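Local coordinates for protein alpha-glucosidase (PDB 5XFM) that hydrolyses beta-L-arabinopyranosides and alpha-galactosides as a bifunctional, calcium-containing glycoside hydrolase of family 97, at residues 140-145 against 234-239. The protein carries 1 engineered substitution. Residues are numbered along the deposited sequence; the frame is centred on the assembly and turned at random.
Sequences KEEQTG and VAFPMA
V234 N donates to T144 O over 2.9 Å, an almost linear bond (175° at the hydrogen) and the one hydrogen bond that joins the two backbones here. The valine side chain lies alongside that of T144, both pointing the same way, and CG2 of V234 rests 3.8 Å from CB of T144. Two beta-branched residues suit this spot, since each presents a methyl group close to the main chain. A chi1 of 172° sets V234 CG1 opposite the backbone N and swings that branch toward E142, 4.0 Å from OE1 of that residue. T144 uses its second branch differently: T144 OG1 lies 2.9 Å from E142 OE1 and also bonds to the hydroxyl of Y126.

Two residues on, F236 reaches back over the bulged strand. Its CE2 packs 3.7 Å from E141 CA, while the carboxylate of E142 meets the ring edge, OE2 lying near the ring plane 3.6 Å from CE1. The two flat groups stand steeply to each other, 73° apart. Because OE2 lies at the edge, it faces the weakly positive C-H rim of the ring. OE2 also takes a salt bridge from R261 and a hydrogen bond with Y218, so the carboxylate's charge is probably well compensated, although the residue is buried. A leucine in place of E142 would probably leave R261 without its buried counter-charge and the hydroxyl of Y218 without this partner.

Strand 231-235 ends at A235, and beyond F236 the chain diverges from strand 136-147. On that strand's other flank, K140 and E141 both face N58 of strand 47-59, which is a classic beta bulge. The whole is an antiparallel strand pairing fading into a loop, within the N-terminal beta-sandwich domain characteristic of glycoside hydrolase family 97.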
loop_
_atom_site.group_PDB
_atom_site.type_symbol
_atom_site.label_atom_id
_atom_site.label_comp_id
_atom_site.label_asym_id
_atom_site.label_seq_id
_atom_site.Cartn_x
_atom_site.Cartn_y
_atom_site.Cartn_z
ATOM N N LYS A 140 -15.603 16.348 -14.876
ATOM C CA LYS A 140 -15.606 15.509 -16.066
ATOM C C LYS A 140 -14.232 14.897 -16.303
ATOM O O LYS A 140 -14.128 13.751 -16.748
ATOM C CB LYS A 140 -16.022 16.310 -17.306
ATOM C CG LYS A 140 -17.420 16.909 -17.264
ATOM C CD LYS A 140 -17.749 17.624 -18.571
ATOM C CE LYS A 140 -19.040 18.429 -18.461
ATOM N NZ LYS A 140 -20.243 17.571 -18.259
ATOM N N GLU A 141 -13.178 15.654 -15.999
ATOM C CA GLU A 141 -11.831 15.164 -16.291
ATOM C C GLU A 141 -10.735 15.971 -15.597
ATOM O O GLU A 141 -10.892 17.156 -15.382
ATOM C CB GLU A 141 -11.638 15.198 -17.811
ATOM C CG GLU A 141 -10.257 14.937 -18.343
ATOM C CD GLU A 141 -10.245 14.992 -19.856
ATOM O OE1 GLU A 141 -11.048 15.772 -20.418
ATOM O OE2 GLU A 141 -9.454 14.257 -20.485
ATOM N N GLU A 142 -9.631 15.333 -15.228
ATOM C CA GLU A 142 -8.473 16.074 -14.740
ATOM C C GLU A 142 -7.414 16.168 -15.831
ATOM O O GLU A 142 -7.148 15.193 -16.534
ATOM C CB GLU A 142 -7.884 15.434 -13.473
ATOM C CG GLU A 142 -8.479 15.978 -12.181
ATOM C CD GLU A 142 -7.873 15.369 -10.924
ATOM O OE1 GLU A 142 -6.660 15.542 -10.675
ATOM O OE2 GLU A 142 -8.626 14.716 -10.171
ATOM N N GLN A 143 -6.858 17.361 -16.004
ATOM C CA GLN A 143 -5.733 17.571 -16.907
ATOM C C GLN A 143 -4.423 17.322 -16.149
ATOM O O GLN A 143 -3.357 17.190 -16.751
ATOM C CB GLN A 143 -5.784 18.983 -17.495
ATOM C CG GLN A 143 -4.596 19.386 -18.354
ATOM C CD GLN A 143 -4.906 20.591 -19.221
ATOM O OE1 GLN A 143 -5.480 20.460 -20.300
ATOM N NE2 GLN A 143 -4.540 21.775 -18.744
ATOM N N THR A 144 -4.530 17.262 -14.821
ATOM C CA THR A 144 -3.395 17.060 -13.916
ATOM C C THR A 144 -2.398 16.047 -14.456
ATOM O O THR A 144 -2.762 14.913 -14.786
ATOM C CB THR A 144 -3.871 16.581 -12.525
ATOM O OG1 THR A 144 -4.920 17.434 -12.049
ATOM C CG2 THR A 144 -2.717 16.566 -11.523
ATOM N N GLY A 145 -1.136 16.452 -14.538
ATOM C CA GLY A 145 -0.125 15.609 -15.155
ATOM C C GLY A 145 1.232 15.610 -14.475
ATOM O O GLY A 145 1.483 16.364 -13.533
ATOM N N VAL A 234 -3.325 12.125 -15.036
ATOM C CA VAL A 234 -4.258 11.532 -14.094
ATOM C C VAL A 234 -5.508 11.076 -14.839
ATOM O O VAL A 234 -6.184 11.878 -15.485
ATOM C CB VAL A 234 -4.648 12.523 -12.989
ATOM C CG1 VAL A 234 -5.778 11.938 -12.123
ATOM C CG2 VAL A 234 -3.429 12.869 -12.143
ATOM N N ALA A 235 -5.794 9.781 -14.773
ATOM C CA ALA A 235 -6.949 9.224 -15.460
ATOM C C ALA A 235 -7.987 8.733 -14.461
ATOM O O ALA A 235 -7.637 8.188 -13.411
ATOM C CB ALA A 235 -6.519 8.085 -16.385
ATOM N N PHE A 236 -9.263 8.909 -14.802
ATOM C CA PHE A 236 -10.361 8.439 -13.966
ATOM C C PHE A 236 -10.668 6.978 -14.322
ATOM O O PHE A 236 -10.190 6.486 -15.347
ATOM C CB PHE A 236 -11.592 9.332 -14.159
ATOM C CG PHE A 236 -11.457 10.695 -13.545
ATOM C CD1 PHE A 236 -10.437 10.971 -12.645
ATOM C CD2 PHE A 236 -12.335 11.714 -13.892
ATOM C CE1 PHE A 236 -10.304 12.230 -12.091
ATOM C CE2 PHE A 236 -12.207 12.976 -13.339
ATOM C CZ PHE A 236 -11.189 13.233 -12.438
ATOM N N PRO A 237 -11.456 6.275 -13.480
ATOM C CA PRO A 237 -11.728 4.859 -13.767
ATOM C C PRO A 237 -12.409 4.617 -15.112
ATOM O O PRO A 237 -13.051 5.513 -15.663
ATOM C CB PRO A 237 -12.643 4.428 -12.607
ATOM C CG PRO A 237 -13.087 5.695 -11.937
ATOM C CD PRO A 237 -12.002 6.687 -12.175
ATOM N N MET A 238 -12.247 3.407 -15.641
ATOM C CA MET A 238 -12.869 3.024 -16.899
ATOM C C MET A 238 -14.360 2.742 -16.720
ATOM O O MET A 238 -14.778 2.232 -15.688
ATOM C CB MET A 238 -12.155 1.804 -17.481
ATOM C CG MET A 238 -10.664 2.031 -17.668
ATOM S SD MET A 238 -9.749 0.503 -17.904
ATOM C CE MET A 238 -9.996 -0.289 -16.319
ATOM N N ALA A 239 -15.150 3.079 -17.736
ATOM C CA ALA A 239 -16.589 2.913 -17.690
ATOM C C ALA A 239 -16.996 1.451 -17.504
ATOM O O ALA A 239 -18.017 1.154 -16.887
ATOM C CB ALA A 239 -17.216 3.479 -18.962
#